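Local coordinates for protein succinylglutamate desuccinylase (Vibrio parahaemolyticus, PDB 2BCO) that probably hydrolyses N-succinylglutamate to succinate and glutamate, using one bound zinc ion per subunit, in the last step of arginine degradation by the AST pathway, at residues A[60-65]-A[151-156]; A[157-162]-A[281-286]; A[163-168]-A[188-193]. One frame throughout, in Å; residues are numbered along the deposited sequence.

Contact 1: A[60-65]-A[151-156]. With ZN (zinc ion), chain C.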
# COMPACT_ATOMS: atom_id res chain seq x y z
N CYS A 60 0.68 7.40 1.59
CA CYS A 60 -0.04 6.97 2.77
C CYS A 60 -1.33 7.76 2.81
O CYS A 60 -1.48 8.77 2.11
CB CYS A 60 0.79 7.25 4.02
SG CYS A 60 1.17 8.97 4.27
N GLY A 61 -2.27 7.30 3.62
CA GLY A 61 -3.52 8.01 3.74
C GLY A 61 -4.53 7.92 2.60
O GLY A 61 -5.41 8.76 2.54
N ILE A 62 -4.40 6.93 1.71
CA ILE A 62 -5.38 6.77 0.64
C ILE A 62 -6.73 6.67 1.35
O ILE A 62 -7.76 7.14 0.86
CB ILE A 62 -5.11 5.48 -0.19
CG1 ILE A 62 -4.03 5.76 -1.24
CG2 ILE A 62 -6.39 4.99 -0.89
CD1 ILE A 62 -4.38 6.89 -2.21
N HIS A 63 -6.68 6.06 2.53
CA HIS A 63 -7.83 5.89 3.43
C HIS A 63 -7.45 6.79 4.61
O HIS A 63 -6.39 6.62 5.22
CB HIS A 63 -7.96 4.43 3.87
CG HIS A 63 -8.46 3.53 2.78
ND1 HIS A 63 -8.22 2.18 2.76
CD2 HIS A 63 -9.22 3.79 1.69
CE1 HIS A 63 -8.80 1.64 1.70
NE2 HIS A 63 -9.42 2.60 1.04
N GLY A 64 -8.31 7.76 4.92
CA GLY A 64 -8.04 8.73 5.97
C GLY A 64 -7.70 8.28 7.37
O GLY A 64 -6.81 8.85 8.00
N ASP A 65 -8.40 7.26 7.87
CA ASP A 65 -8.16 6.77 9.23
C ASP A 65 -6.94 5.86 9.44
O ASP A 65 -6.73 5.38 10.54
CB ASP A 65 -9.43 6.07 9.76
CG ASP A 65 -9.95 5.00 8.82
OD1 ASP A 65 -9.34 4.76 7.75
OD2 ASP A 65 -10.98 4.38 9.15
N HIS A 151 6.77 1.79 -5.93
CA HIS A 151 5.59 2.44 -5.38
C HIS A 151 5.12 1.63 -4.19
O HIS A 151 4.63 0.51 -4.32
CB HIS A 151 4.46 2.55 -6.39
CG HIS A 151 3.28 3.33 -5.87
ND1 HIS A 151 2.18 3.62 -6.64
CD2 HIS A 151 3.05 3.88 -4.65
CE1 HIS A 151 1.31 4.32 -5.92
NE2 HIS A 151 1.82 4.49 -4.71
N LEU A 152 5.29 2.21 -3.01
CA LEU A 152 4.88 1.58 -1.77
C LEU A 152 3.70 2.38 -1.22
O LEU A 152 3.87 3.51 -0.74
CB LEU A 152 6.04 1.58 -0.78
CG LEU A 152 7.16 0.53 -0.91
CD1 LEU A 152 7.51 0.26 -2.35
CD2 LEU A 152 8.38 1.04 -0.18
N ASP A 153 2.51 1.81 -1.31
CA ASP A 153 1.29 2.44 -0.81
C ASP A 153 1.01 1.90 0.59
O ASP A 153 0.65 0.73 0.75
CB ASP A 153 0.10 2.12 -1.72
CG ASP A 153 -1.12 2.93 -1.37
OD1 ASP A 153 -2.24 2.56 -1.76
OD2 ASP A 153 -0.95 3.96 -0.69
N LEU A 154 1.14 2.75 1.60
CA LEU A 154 0.97 2.33 2.99
C LEU A 154 -0.43 2.45 3.61
O LEU A 154 -0.99 3.54 3.73
CB LEU A 154 1.98 3.09 3.85
CG LEU A 154 3.36 3.25 3.19
CD1 LEU A 154 4.32 3.95 4.16
CD2 LEU A 154 3.90 1.85 2.79
N HIS A 155 -0.96 1.30 4.03
CA HIS A 155 -2.28 1.22 4.63
C HIS A 155 -2.25 0.55 6.01
O HIS A 155 -1.18 0.23 6.54
CB HIS A 155 -3.20 0.42 3.69
CG HIS A 155 -3.40 1.06 2.36
ND1 HIS A 155 -4.64 1.47 1.90
CD2 HIS A 155 -2.52 1.40 1.39
CE1 HIS A 155 -4.51 2.03 0.71
NE2 HIS A 155 -3.23 2.00 0.37
N CYS A 156 -3.44 0.40 6.60
CA CYS A 156 -3.63 -0.26 7.89
C CYS A 156 -4.88 -1.12 7.71
O CYS A 156 -5.82 -0.71 7.04
CB CYS A 156 -3.89 0.74 9.02
SG CYS A 156 -2.49 1.75 9.44
ZN ZN C . -6.27 1.03 3.46
O HOH W 1 -1.67 5.49 5.52
O HOH W 2 -2.18 4.93 1.57
O HOH W 3 -4.29 4.40 3.26
O HOH W 4 -7.11 -1.30 4.09

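Contact 2: A[157-162]-A[281-286]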
# COMPACT_ATOMS: atom_id res chain seq x y z
N ALA A 157 -4.89 -2.31 8.31
CA ALA A 157 -6.04 -3.20 8.21
C ALA A 157 -7.18 -2.70 9.08
O ALA A 157 -6.97 -1.99 10.06
CB ALA A 157 -5.65 -4.61 8.61
N ILE A 158 -8.41 -3.07 8.71
CA ILE A 158 -9.59 -2.66 9.46
C ILE A 158 -10.07 -3.77 10.38
O ILE A 158 -11.00 -3.57 11.16
CB ILE A 158 -10.75 -2.28 8.52
CG1 ILE A 158 -11.06 -3.46 7.59
CG2 ILE A 158 -10.40 -1.01 7.75
CD1 ILE A 158 -12.30 -3.27 6.75
N ARG A 159 -9.45 -4.94 10.28
CA ARG A 159 -9.82 -6.08 11.10
C ARG A 159 -8.53 -6.78 11.53
O ARG A 159 -7.46 -6.49 10.99
CB ARG A 159 -10.70 -7.04 10.30
CG ARG A 159 -10.05 -7.54 9.02
CD ARG A 159 -10.98 -8.40 8.18
NE ARG A 159 -12.12 -7.65 7.63
CZ ARG A 159 -13.28 -7.48 8.25
NH1 ARG A 159 -13.50 -8.01 9.45
NH2 ARG A 159 -14.24 -6.77 7.67
N GLY A 160 -8.64 -7.68 12.50
CA GLY A 160 -7.46 -8.38 12.99
C GLY A 160 -6.95 -9.47 12.06
O GLY A 160 -7.60 -9.81 11.08
N SER A 161 -5.79 -10.02 12.38
CA SER A 161 -5.21 -11.08 11.57
C SER A 161 -4.03 -11.75 12.26
O SER A 161 -3.37 -11.16 13.11
CB SER A 161 -4.75 -10.51 10.23
OG SER A 161 -4.15 -11.52 9.44
N LYS A 162 -3.75 -13.00 11.88
CA LYS A 162 -2.62 -13.71 12.46
C LYS A 162 -1.36 -13.10 11.84
O LYS A 162 -0.25 -13.36 12.30
CB LYS A 162 -2.71 -15.21 12.16
CG LYS A 162 -2.89 -15.57 10.70
CD LYS A 162 -3.20 -17.06 10.53
CE LYS A 162 -3.41 -17.41 9.06
NZ LYS A 162 -3.94 -18.79 8.85
N VAL A 281 -14.51 -10.59 11.90
CA VAL A 281 -13.78 -11.75 11.38
C VAL A 281 -12.37 -11.31 10.95
O VAL A 281 -12.21 -10.30 10.27
CB VAL A 281 -14.52 -12.35 10.17
CG1 VAL A 281 -14.69 -11.28 9.09
CG2 VAL A 281 -13.78 -13.55 9.64
N GLU A 282 -11.36 -12.07 11.35
CA GLU A 282 -9.98 -11.74 11.01
C GLU A 282 -9.59 -12.08 9.58
O GLU A 282 -10.15 -13.01 8.98
CB GLU A 282 -9.02 -12.47 11.98
CG GLU A 282 -8.92 -11.85 13.37
CD GLU A 282 -8.03 -12.64 14.32
OE1 GLU A 282 -7.00 -13.19 13.88
OE2 GLU A 282 -8.36 -12.71 15.53
N ASN A 283 -8.65 -11.32 9.03
CA ASN A 283 -8.15 -11.60 7.69
C ASN A 283 -7.33 -12.88 7.84
O ASN A 283 -6.73 -13.13 8.89
CB ASN A 283 -7.26 -10.47 7.16
CG ASN A 283 -8.04 -9.41 6.41
OD1 ASN A 283 -8.93 -9.73 5.62
ND2 ASN A 283 -7.70 -8.15 6.63
N PHE A 284 -7.30 -13.68 6.78
CA PHE A 284 -6.58 -14.95 6.79
C PHE A 284 -7.13 -15.94 7.80
O PHE A 284 -6.38 -16.68 8.42
CB PHE A 284 -5.08 -14.75 7.05
CG PHE A 284 -4.38 -13.98 5.98
CD1 PHE A 284 -4.29 -12.59 6.05
CD2 PHE A 284 -3.85 -14.63 4.87
CE1 PHE A 284 -3.67 -11.86 5.03
CE2 PHE A 284 -3.23 -13.92 3.85
CZ PHE A 284 -3.14 -12.53 3.93
N THR A 285 -8.45 -15.93 7.98
CA THR A 285 -9.09 -16.88 8.87
C THR A 285 -9.23 -18.13 8.01
O THR A 285 -9.87 -18.10 6.96
CB THR A 285 -10.48 -16.39 9.35
OG1 THR A 285 -10.31 -15.31 10.27
CG2 THR A 285 -11.24 -17.52 10.03
N SER A 286 -8.63 -19.23 8.45
CA SER A 286 -8.66 -20.48 7.69
C SER A 286 -9.89 -21.34 7.92
O SER A 286 -10.64 -21.14 8.87
CB SER A 286 -7.40 -21.30 7.97
OG SER A 286 -7.33 -21.66 9.34
O HOH W 5 -8.49 -4.83 6.13
O HOH W 6 -5.84 -14.68 10.94

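Contact 3: A[163-168]-A[188-193]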
# COMPACT_ATOMS: atom_id res chain seq x y z
N HIS A 163 -1.55 -12.28 10.81
CA HIS A 163 -0.45 -11.59 10.14
C HIS A 163 -0.62 -10.11 10.47
O HIS A 163 -1.41 -9.42 9.81
CB HIS A 163 -0.50 -11.78 8.63
CG HIS A 163 -0.39 -13.20 8.17
ND1 HIS A 163 0.53 -14.08 8.70
CD2 HIS A 163 -1.05 -13.89 7.21
CE1 HIS A 163 0.43 -15.25 8.08
NE2 HIS A 163 -0.52 -15.16 7.17
N TYR A 164 0.10 -9.62 11.48
CA TYR A 164 -0.01 -8.21 11.87
C TYR A 164 0.31 -7.31 10.68
O TYR A 164 -0.31 -6.25 10.51
CB TYR A 164 0.93 -7.91 13.03
CG TYR A 164 0.89 -6.47 13.48
CD1 TYR A 164 -0.20 -5.96 14.18
CD2 TYR A 164 1.94 -5.61 13.18
CE1 TYR A 164 -0.24 -4.62 14.59
CE2 TYR A 164 1.92 -4.26 13.58
CZ TYR A 164 0.82 -3.78 14.29
OH TYR A 164 0.81 -2.46 14.70
N THR A 165 1.29 -7.72 9.88
CA THR A 165 1.68 -7.00 8.66
C THR A 165 1.62 -7.97 7.49
O THR A 165 1.91 -9.16 7.63
CB THR A 165 3.13 -6.43 8.71
OG1 THR A 165 4.06 -7.51 8.91
CG2 THR A 165 3.28 -5.40 9.80
N PHE A 166 1.23 -7.45 6.33
CA PHE A 166 1.18 -8.24 5.10
C PHE A 166 1.06 -7.28 3.93
O PHE A 166 0.76 -6.11 4.12
CB PHE A 166 0.05 -9.29 5.13
CG PHE A 166 -1.34 -8.73 4.97
CD1 PHE A 166 -1.91 -8.58 3.71
CD2 PHE A 166 -2.13 -8.46 6.09
CE1 PHE A 166 -3.24 -8.17 3.55
CE2 PHE A 166 -3.47 -8.05 5.94
CZ PHE A 166 -4.02 -7.91 4.67
N ALA A 167 1.31 -7.78 2.72
CA ALA A 167 1.25 -6.93 1.55
C ALA A 167 0.54 -7.61 0.39
O ALA A 167 0.39 -8.83 0.36
CB ALA A 167 2.67 -6.53 1.13
N VAL A 168 0.12 -6.80 -0.57
CA VAL A 168 -0.57 -7.28 -1.74
C VAL A 168 0.16 -6.81 -2.99
O VAL A 168 0.35 -5.61 -3.18
CB VAL A 168 -2.02 -6.78 -1.78
CG1 VAL A 168 -2.69 -7.23 -3.06
CG2 VAL A 168 -2.78 -7.31 -0.58
N ALA A 188 11.90 -6.02 5.86
CA ALA A 188 10.91 -5.24 6.61
C ALA A 188 10.16 -6.09 7.60
O ALA A 188 9.45 -5.57 8.45
CB ALA A 188 9.92 -4.58 5.65
N HIS A 189 10.31 -7.41 7.50
CA HIS A 189 9.64 -8.34 8.40
C HIS A 189 8.14 -8.42 8.16
O HIS A 189 7.37 -8.71 9.08
CB HIS A 189 9.91 -7.96 9.86
CG HIS A 189 11.28 -8.32 10.33
ND1 HIS A 189 12.32 -8.61 9.47
CD2 HIS A 189 11.81 -8.40 11.58
CE1 HIS A 189 13.41 -8.85 10.16
NE2 HIS A 189 13.13 -8.74 11.44
N ILE A 190 7.72 -8.15 6.92
CA ILE A 190 6.31 -8.23 6.56
C ILE A 190 6.01 -9.73 6.57
O ILE A 190 6.61 -10.50 5.81
CB ILE A 190 6.05 -7.63 5.17
CG1 ILE A 190 6.51 -6.17 5.17
CG2 ILE A 190 4.57 -7.71 4.82
CD1 ILE A 190 5.64 -5.25 6.06
N GLU A 191 5.11 -10.14 7.44
CA GLU A 191 4.78 -11.54 7.61
C GLU A 191 4.28 -12.31 6.40
O GLU A 191 4.56 -13.50 6.27
CB GLU A 191 3.78 -11.68 8.76
CG GLU A 191 4.35 -11.14 10.07
CD GLU A 191 3.32 -11.08 11.17
OE1 GLU A 191 2.66 -12.10 11.42
OE2 GLU A 191 3.19 -10.00 11.81
N ALA A 192 3.56 -11.64 5.50
CA ALA A 192 3.06 -12.33 4.32
C ALA A 192 2.78 -11.40 3.15
O ALA A 192 2.53 -10.20 3.34
CB ALA A 192 1.79 -13.09 4.68
N VAL A 193 2.84 -11.96 1.95
CA VAL A 193 2.55 -11.20 0.74
C VAL A 193 1.54 -11.98 -0.10
O VAL A 193 1.73 -13.17 -0.37
CB VAL A 193 3.80 -10.96 -0.13
CG1 VAL A 193 3.45 -10.00 -1.27
CG2 VAL A 193 4.91 -10.38 0.72
O HOH W 7 2.58 -14.38 10.64
O HOH W 8 1.46 -11.51 13.92
O HOH W 9 5.60 -7.68 11.32

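Contact 1: A[60-65]-A[151-156]
H63 and H155 meet at the zinc ion of a zinc-exopeptidase type catalytic domain, a worked case of a metal site built where a loop leaves one parallel strand beside the end of another. Both imidazoles bind the metal through ND1, H63 ND1 at 2.4 Å and H155 ND1 at 2.3 Å from the zinc. E66 binds the ion through both carboxylate oxygens, OE1 and OE2, and water 4 is a further ligand. In each histidine CG lies beside the backbone N and anti to the carbonyl carbon (chi1 -73° in H63, -62° in H155), which swings the two rings toward one metal. They form an offset edge-to-face pair, with H155 CE1 over one face of H63 and the planes at 89°. On the far side of the H63 ring, NE2 is hydrogen-bonded to N111, a second-shell contact that fixes the ring's rotation.

The aliphatic side chain of I62 packs against polar groups: its CB lies 3.6 Å from H155 CE1, and its CG1 crosses the D153 side chain at about a right angle. Apolar contact comes from C60, whose CB meets CB of L154 at 4.3 Å.

No direct hydrogen bond joins the two segments; ordered waters fill that role. Water 2 accepts from I62 N and sits 2.7 Å from D153 OD2. Water 1 is gripped from both segments, accepting from G61 N at 2.7 Å and donating to L154 O at 2.7 Å.

Contact 2: A[157-162]-A[281-286]
R159 reaches V281 because two of its torsions fold the chain: CG stands between the backbone N and the carbonyl carbon (chi1 58°), and a bend at chi3 (67°) turns the guanidinium back along the valine. NH1 then donates to V281 O at 2.8 Å, in the carbonyl plane and on a lone pair, although the oxygen is tilted out of the guanidinium plane. The same NH1 also bonds to the carbonyl of D279. The amide of N283 lies across the arginine's aliphatic part, with R159 CG 3.4 Å from N283 ND2; amide and guanidinium planes are 83° apart. OD1 of that amide is held by the backbone N of F312.

The backbones are pinned by N283 N, which donates to G160 O at 2.8 Å. Next to it, S161 OG gives a longer bond of 3.1 Å to N283 O from above the carbonyl plane, while accepting from H163 N. Water 6 joins K162 N to N283 O, and K162 CE packs 3.7 Å from F284 CB.

Opposite I310 of strand 309-311, F284, with its positive phi, and T285 make a G1 beta bulge. The arrangement is consistent with an interface between the catalytic part and the barrel-sandwich hybrid part of AstE/AspA enzymes, where loop 157-162 lies against 281-286 and the N283 side chain comes about 6 Å from that of E219, the predicted active-site residue.

Contact 3: A[163-168]-A[188-193]
The imidazole of H163 is approached by 188-193 in two ways, over a face and at an edge. CB of A192 sits over the centre of one face, a CH-pi contact 4.0 Å from the ring centroid. At the edge, in the ring plane, lies E191 OE1, its carboxylate turned 86° from the imidazole, and water 7 occupies the edge at H163 ND1, 2.8 Å away. The other nitrogen, NE2, is hydrogen-bonded to Y260 OH, so both ring nitrogens have partners, fixing the imidazole's rotation. The E191 side chain, extended beyond CG, brings its carboxylate to the backbone at 163-164, and OE2 takes a weak, bent bond from Y164 N.

T165 turns its hydroxyl between its own N and carbonyl carbon (chi1 59°), where OG1 accepts a hydrogen bond from E191 N at 3.2 Å; water 9 links the same OG1 to H189 O. This is the junction of a beta-alpha-beta unit: strand 165-169 leads through helix 179-188, which ends in a Schellman motif at H189, to the parallel strand 192-195. A167 N donates to A192 O at 2.8 Å.

Side chains alternate across the paired strands. F166 CB and A192 CB share one face, 4.2 Å apart. On the other, A167 CB meets V193 CG1 at 4.3 Å, and I190, and L185 from helix 179-188, pack against A167 on that side. CG2 of I190, anti to its backbone N, presses 3.4 Å from F166 CA.

Read from the N terminus, contact 1 closes first, bringing 151-156 back beside 60-65 after 85 residues that hold more helix than strand. The chain then runs straight on into 157-162, which opens the longer loop of contact 2, completed only at 281-286 in the hybrid part. Contact 3, a short local closure between 163-168 and 188-193, falls wholly within that span. Contacts 1 and 3 both lie in the catalytic part, with nearest atoms about 7 Å apart and no touch, whereas contact 2 appears to join that part to the hybrid one. Contacts 2 and 3 do meet: the F284 ring packs against H163 and F166.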